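Local atomic coordinates of glycosyltransferase Gtf1 (Streptococcus pneumoniae, PDB entry 4PQG), a protein that belongs to the GT-B class of glycosyltransferases and carries an added antiparallel beta-sheet domain beside its two parallel-sheet halves. Residues E100-K105 with R111-D116; T122-D127 with V133-Y138. All blocks are in the same frame, centred on the assembly; numbering follows the deposited sequence.

How the contacts relate
Two consecutive beta hairpins lie in series along the chain: contact 1 pairs strand 100-106 with 109-114, and contact 2 pairs strand 119-125 with 133-140. Their centres are about 14 Å apart. All four strands are neighbours, in chain order, in one large antiparallel sheet of the GtfA extended beta-sheet domain, with 100-106 at its edge. Strands 109-114 and 119-125 join the two hairpins, and R111 NE comes within 2.8 Å of T122 OG1 in a weak hydrogen bond. Helix 89-93 touches side chains of both contacts. Contact 1, its centre about 39 Å from the chain's, is exposed and contact 2 buried: the hairpins form the added sheet's first four strands, from its edge strand inward.

Contact 1: residues E100-K105 with R111-D116; sequences ESHREK and RVFFFD
F113 is the side chain to follow, because from CB along its CD2-CE2 side to CZ it is met by the edge strand. Its CB sits over one face of the H102 imidazole, 3.3 Å from CE1, a CH-pi contact displaced toward the rim of that ring. CG and CD2 run on past the CE1-NE2 side of the imidazole, CD2 3.5 Å from H102 NE2. The two planes are only 10° apart but slid so far that the rings barely overlap. Farther out, CE2 meets the E104 carboxylate, whose CD is 3.5 Å away and whose plane is turned 53° from the ring; CZ touches the same carboxylate less closely.

The turn of the H102 ring is steadied by its neighbour. With chi1 at 65°, its CG is lodged between the backbone N and the carbonyl carbon, and ND1 shares a 2.7 Å hydrogen bond with S101 OG. S101 and H102 together face F113 in a classic beta bulge: S101 N donates to F113 O, and F113 N donates to H102 O. Beyond the bulge, E104 and R111 exchange a regular pair of backbone bonds.

The bulge also brings S101 CB over the centre of the F115 ring, 3.6 Å from its centroid. On the face bearing V112, R103 grips E100 side-on, NE to OE2 at 2.7 Å and NH2 to OE1. E100 CG packs 3.5 Å from V112 CG1, and V112 CG2 lies over one face of the R103 guanidinium. Helix 89-93 lies against this face through L93.

Chemically, this outer hairpin has little apolar core of its own. Aromatic rings are flanked by polar groups, the salt bridge links residues of one strand across the bulge, and the paired charges probably offset each other.

Contact 2: residues T122-D127 with V133-Y138; sequences TCYLVD and VQHAEY
Y124 and H135 face each other across the hairpin, their rings nearly parallel (4°), centroids 4.5 Å apart, slid so far that they barely overlap. Y124 CD2 lies over one face of the imidazole near its rim, 3.4 Å from NE2, and Y124 CB makes a CH-pi contact with that ring. H135 reaches this position because chi1 near 80° folds the imidazole over its own backbone, toward Y124. Farther along, Y124 CE2 meets E137 CD at 3.5 Å, the carboxylate turned 50° from the phenol ring.

Four backbone hydrogen bonds join the strands. T122 and E137 exchange two, Y124 N donates to H135 O, and Q134 N donates to Y124 O at 2.9 Å. The last bond spans a beta bulge, where the register slips by one and L125 comes to pair with V133.

Apolar contacts occupy the opposite face. C123 CB approaches V133 CG1 at 3.8 Å, and V133 CG2 turns to L125 CD2 at 4.0 Å.

V92 of helix 89-93 packs on C123, V133 and A136, and V89 on V133, from the apolar side. Strand 109-114 flanks 122-125, and strand 143-150 flanks 135-138, bringing Y149 to the H135 ring; Q134 NE2 bonds L52 O, tying the corner to the chain before the sheet.

Contact 1: residues E100-K105 with R111-D116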
loop_
_atom_site.group_PDB
_atom_site.type_symbol
_atom_site.label_atom_id
_atom_site.label_comp_id
_atom_site.label_asym_id
_atom_site.label_seq_id
_atom_site.Cartn_x
_atom_site.Cartn_y
_atom_site.Cartn_z
ATOM N N GLU A 100 33.925 4.270 -24.417
ATOM C CA GLU A 100 32.639 4.847 -24.800
ATOM C C GLU A 100 32.777 5.717 -26.044
ATOM O O GLU A 100 33.660 6.561 -26.109
ATOM C CB GLU A 100 32.080 5.690 -23.651
ATOM C CG GLU A 100 30.835 6.476 -24.035
ATOM C CD GLU A 100 30.496 7.590 -23.067
ATOM O OE1 GLU A 100 31.028 7.593 -21.931
ATOM O OE2 GLU A 100 29.691 8.461 -23.456
ATOM N N SER A 101 31.889 5.531 -27.014
ATOM C CA SER A 101 31.910 6.352 -28.222
ATOM C C SER A 101 30.967 7.550 -28.138
ATOM O O SER A 101 31.352 8.677 -28.468
ATOM C CB SER A 101 31.610 5.514 -29.462
ATOM O OG SER A 101 30.294 5.012 -29.427
ATOM N N HIS A 102 29.739 7.314 -27.682
ATOM C CA HIS A 102 28.730 8.373 -27.593
ATOM C C HIS A 102 27.535 7.899 -26.821
ATOM O O HIS A 102 27.428 6.714 -26.502
ATOM C CB HIS A 102 28.293 8.813 -28.989
ATOM C CG HIS A 102 27.591 7.736 -29.774
ATOM N ND1 HIS A 102 28.219 6.617 -30.201
ATOM C CD2 HIS A 102 26.268 7.636 -30.211
ATOM C CE1 HIS A 102 27.347 5.843 -30.880
ATOM N NE2 HIS A 102 26.153 6.465 -30.885
ATOM N N ARG A 103 26.620 8.822 -26.536
ATOM C CA ARG A 103 25.417 8.517 -25.769
ATOM C C ARG A 103 24.132 8.890 -26.504
ATOM O O ARG A 103 24.159 9.558 -27.544
ATOM C CB ARG A 103 25.454 9.249 -24.429
ATOM C CG ARG A 103 26.791 9.147 -23.736
ATOM C CD ARG A 103 26.785 9.827 -22.391
ATOM N NE ARG A 103 27.881 9.301 -21.593
ATOM C CZ ARG A 103 28.057 9.534 -20.300
ATOM N NH1 ARG A 103 27.204 10.306 -19.635
ATOM N NH2 ARG A 103 29.091 8.990 -19.670
ATOM N N GLU A 104 23.011 8.421 -25.963
ATOM C CA GLU A 104 21.693 8.930 -26.315
ATOM C C GLU A 104 20.896 9.029 -25.025
ATOM O O GLU A 104 20.885 8.095 -24.222
ATOM C CB GLU A 104 20.973 7.997 -27.285
ATOM C CG GLU A 104 21.334 8.189 -28.741
ATOM C CD GLU A 104 20.998 6.976 -29.587
ATOM O OE1 GLU A 104 21.675 6.784 -30.622
ATOM O OE2 GLU A 104 20.072 6.207 -29.219
ATOM N N LYS A 105 20.249 10.168 -24.824
ATOM C CA LYS A 105 19.379 10.356 -23.679
ATOM C C LYS A 105 17.940 10.546 -24.138
ATOM O O LYS A 105 17.680 11.166 -25.169
ATOM C CB LYS A 105 19.840 11.543 -22.848
ATOM C CG LYS A 105 19.300 11.560 -21.434
ATOM C CD LYS A 105 19.963 12.672 -20.647
ATOM C CE LYS A 105 19.445 12.742 -19.226
ATOM N NZ LYS A 105 17.999 13.104 -19.177
ATOM N N ARG A 111 21.411 5.711 -22.890
ATOM C CA ARG A 111 22.107 4.634 -23.560
ATOM C C ARG A 111 23.517 5.071 -23.925
ATOM O O ARG A 111 23.707 6.102 -24.579
ATOM C CB ARG A 111 21.328 4.159 -24.786
ATOM C CG ARG A 111 21.890 2.887 -25.381
ATOM C CD ARG A 111 20.862 2.168 -26.221
ATOM N NE ARG A 111 19.755 1.666 -25.410
ATOM C CZ ARG A 111 18.721 0.988 -25.898
ATOM N NH1 ARG A 111 18.651 0.732 -27.202
ATOM N NH2 ARG A 111 17.762 0.567 -25.082
ATOM N N VAL A 112 24.492 4.281 -23.481
ATOM C CA VAL A 112 25.900 4.553 -23.685
ATOM C C VAL A 112 26.442 3.544 -24.691
ATOM O O VAL A 112 26.376 2.319 -24.488
ATOM C CB VAL A 112 26.665 4.521 -22.345
ATOM C CG1 VAL A 112 28.172 4.667 -22.543
ATOM C CG2 VAL A 112 26.134 5.604 -21.416
ATOM N N PHE A 113 26.947 4.078 -25.800
ATOM C CA PHE A 113 27.454 3.270 -26.894
ATOM C C PHE A 113 28.969 3.198 -26.834
ATOM O O PHE A 113 29.627 4.053 -26.236
ATOM C CB PHE A 113 26.988 3.825 -28.244
ATOM C CG PHE A 113 25.503 3.704 -28.478
ATOM C CD1 PHE A 113 24.959 2.537 -29.013
ATOM C CD2 PHE A 113 24.646 4.759 -28.176
ATOM C CE1 PHE A 113 23.593 2.425 -29.236
ATOM C CE2 PHE A 113 23.277 4.652 -28.404
ATOM C CZ PHE A 113 22.754 3.485 -28.938
ATOM N N PHE A 114 29.506 2.154 -27.448
ATOM C CA PHE A 114 30.926 1.890 -27.439
ATOM C C PHE A 114 31.452 1.733 -28.869
ATOM O O PHE A 114 30.672 1.571 -29.824
ATOM C CB PHE A 114 31.224 0.658 -26.575
ATOM C CG PHE A 114 30.933 0.867 -25.110
ATOM C CD1 PHE A 114 31.940 1.252 -24.231
ATOM C CD2 PHE A 114 29.643 0.696 -24.603
ATOM C CE1 PHE A 114 31.676 1.461 -22.883
ATOM C CE2 PHE A 114 29.377 0.900 -23.254
ATOM C CZ PHE A 114 30.392 1.293 -22.397
ATOM N N PHE A 115 32.774 1.819 -29.009
ATOM C CA PHE A 115 33.432 1.607 -30.301
ATOM C C PHE A 115 33.342 0.151 -30.718
ATOM O O PHE A 115 33.176 -0.146 -31.903
ATOM C CB PHE A 115 34.877 2.079 -30.254
ATOM C CG PHE A 115 35.007 3.560 -30.097
ATOM C CD1 PHE A 115 34.736 4.409 -31.171
ATOM C CD2 PHE A 115 35.374 4.111 -28.875
ATOM C CE1 PHE A 115 34.844 5.782 -31.028
ATOM C CE2 PHE A 115 35.488 5.486 -28.726
ATOM C CZ PHE A 115 35.223 6.324 -29.806
ATOM N N ASP A 116 33.455 -0.748 -29.740
ATOM C CA ASP A 116 32.960 -2.104 -29.902
ATOM C C ASP A 116 31.457 -1.964 -30.206
ATOM O O ASP A 116 30.628 -1.797 -29.303
ATOM C CB ASP A 116 33.213 -2.929 -28.632
ATOM C CG ASP A 116 32.878 -4.415 -28.804
ATOM O OD1 ASP A 116 31.995 -4.755 -29.630
ATOM O OD2 ASP A 116 33.499 -5.245 -28.098
#

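Contact 2: residues T122-D127 with V133-Y138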
loop_
_atom_site.group_PDB
_atom_site.type_symbol
_atom_site.label_atom_id
_atom_site.label_comp_id
_atom_site.label_asym_id
_atom_site.label_seq_id
_atom_site.Cartn_x
_atom_site.Cartn_y
_atom_site.Cartn_z
ATOM N N THR A 122 22.534 0.432 -21.193
ATOM C CA THR A 122 21.426 1.352 -20.956
ATOM C C THR A 122 21.305 1.606 -19.459
ATOM O O THR A 122 21.124 0.668 -18.666
ATOM C CB THR A 122 20.109 0.817 -21.550
ATOM O OG1 THR A 122 20.327 0.435 -22.914
ATOM C CG2 THR A 122 19.002 1.874 -21.477
ATOM N N CYS A 123 21.448 2.872 -19.073
ATOM C CA CYS A 123 21.272 3.288 -17.694
ATOM C C CYS A 123 19.885 3.861 -17.473
ATOM O O CYS A 123 19.378 4.657 -18.286
ATOM C CB CYS A 123 22.315 4.329 -17.284
ATOM S SG CYS A 123 24.033 3.761 -17.341
ATOM N N TYR A 124 19.283 3.458 -16.362
ATOM C CA TYR A 124 17.992 3.976 -15.949
ATOM C C TYR A 124 18.195 4.893 -14.760
ATOM O O TYR A 124 18.475 4.455 -13.640
ATOM C CB TYR A 124 17.004 2.834 -15.672
ATOM C CG TYR A 124 16.637 2.085 -16.939
ATOM C CD1 TYR A 124 15.493 2.419 -17.667
ATOM C CD2 TYR A 124 17.468 1.077 -17.444
ATOM C CE1 TYR A 124 15.167 1.742 -18.842
ATOM C CE2 TYR A 124 17.158 0.407 -18.619
ATOM C CZ TYR A 124 16.012 0.742 -19.312
ATOM O OH TYR A 124 15.704 0.061 -20.468
ATOM N N LEU A 125 18.073 6.185 -15.031
ATOM C CA LEU A 125 18.375 7.234 -14.069
ATOM C C LEU A 125 17.261 7.412 -13.060
ATOM O O LEU A 125 16.087 7.242 -13.403
ATOM C CB LEU A 125 18.625 8.564 -14.802
ATOM C CG LEU A 125 19.792 8.558 -15.791
ATOM C CD1 LEU A 125 19.540 9.559 -16.910
ATOM C CD2 LEU A 125 21.109 8.827 -15.079
ATOM N N VAL A 126 17.634 7.752 -11.824
ATOM C CA VAL A 126 16.665 8.060 -10.778
ATOM C C VAL A 126 15.912 9.316 -11.212
ATOM O O VAL A 126 14.688 9.372 -11.131
ATOM C CB VAL A 126 17.348 8.313 -9.406
ATOM C CG1 VAL A 126 16.332 8.644 -8.316
ATOM C CG2 VAL A 126 18.158 7.105 -8.976
ATOM N N ASP A 127 16.671 10.295 -11.704
ATOM C CA ASP A 127 16.166 11.628 -12.026
ATOM C C ASP A 127 16.736 12.037 -13.389
ATOM O O ASP A 127 17.959 12.052 -13.579
ATOM C CB ASP A 127 16.619 12.595 -10.925
ATOM C CG ASP A 127 16.011 13.996 -11.051
ATOM O OD1 ASP A 127 15.892 14.538 -12.174
ATOM O OD2 ASP A 127 15.678 14.566 -9.994
ATOM N N VAL A 133 22.096 6.401 -10.955
ATOM C CA VAL A 133 21.627 5.266 -11.763
ATOM C C VAL A 133 21.044 4.140 -10.902
ATOM O O VAL A 133 21.756 3.533 -10.105
ATOM C CB VAL A 133 22.732 4.696 -12.669
ATOM C CG1 VAL A 133 22.186 3.558 -13.530
ATOM C CG2 VAL A 133 23.313 5.790 -13.565
ATOM N N GLN A 134 19.753 3.879 -11.095
ATOM C CA GLN A 134 18.982 2.933 -10.281
ATOM C C GLN A 134 19.307 1.510 -10.738
ATOM O O GLN A 134 19.520 0.633 -9.914
ATOM C CB GLN A 134 17.470 3.253 -10.385
ATOM C CG GLN A 134 16.515 2.351 -9.605
ATOM C CD GLN A 134 16.124 1.090 -10.375
ATOM O OE1 GLN A 134 15.970 1.122 -11.609
ATOM N NE2 GLN A 134 15.955 -0.030 -9.656
ATOM N N HIS A 135 19.337 1.300 -12.052
ATOM C CA HIS A 135 19.772 0.026 -12.636
ATOM C C HIS A 135 20.275 0.213 -14.042
ATOM O O HIS A 135 20.016 1.247 -14.657
ATOM C CB HIS A 135 18.680 -1.048 -12.536
ATOM C CG HIS A 135 17.596 -0.949 -13.575
ATOM N ND1 HIS A 135 16.528 -0.150 -13.430
ATOM C CD2 HIS A 135 17.407 -1.642 -14.770
ATOM C CE1 HIS A 135 15.706 -0.299 -14.480
ATOM N NE2 HIS A 135 16.239 -1.222 -15.297
ATOM N N ALA A 136 21.014 -0.776 -14.547
ATOM C CA ALA A 136 21.672 -0.709 -15.861
ATOM C C ALA A 136 21.561 -2.046 -16.556
ATOM O O ALA A 136 21.555 -3.095 -15.896
ATOM C CB ALA A 136 23.137 -0.335 -15.711
ATOM N N GLU A 137 21.489 -2.001 -17.882
ATOM C CA GLU A 137 21.328 -3.176 -18.727
ATOM C C GLU A 137 22.494 -3.306 -19.707
ATOM O O GLU A 137 22.837 -2.338 -20.393
ATOM C CB GLU A 137 19.989 -3.094 -19.482
ATOM C CG GLU A 137 18.816 -2.879 -18.524
ATOM C CD GLU A 137 17.453 -3.045 -19.155
ATOM O OE1 GLU A 137 17.380 -3.094 -20.396
ATOM O OE2 GLU A 137 16.450 -3.097 -18.393
ATOM N N TYR A 138 23.099 -4.492 -19.765
ATOM C CA TYR A 138 24.220 -4.752 -20.680
ATOM C C TYR A 138 23.794 -5.620 -21.835
ATOM O O TYR A 138 23.322 -6.740 -21.641
ATOM C CB TYR A 138 25.388 -5.433 -19.978
ATOM C CG TYR A 138 26.614 -5.651 -20.863
ATOM C CD1 TYR A 138 27.543 -4.616 -21.080
ATOM C CD2 TYR A 138 26.865 -6.899 -21.462
ATOM C CE1 TYR A 138 28.676 -4.821 -21.870
ATOM C CE2 TYR A 138 27.988 -7.115 -22.258
ATOM C CZ TYR A 138 28.887 -6.078 -22.458
ATOM O OH TYR A 138 30.002 -6.291 -23.238
#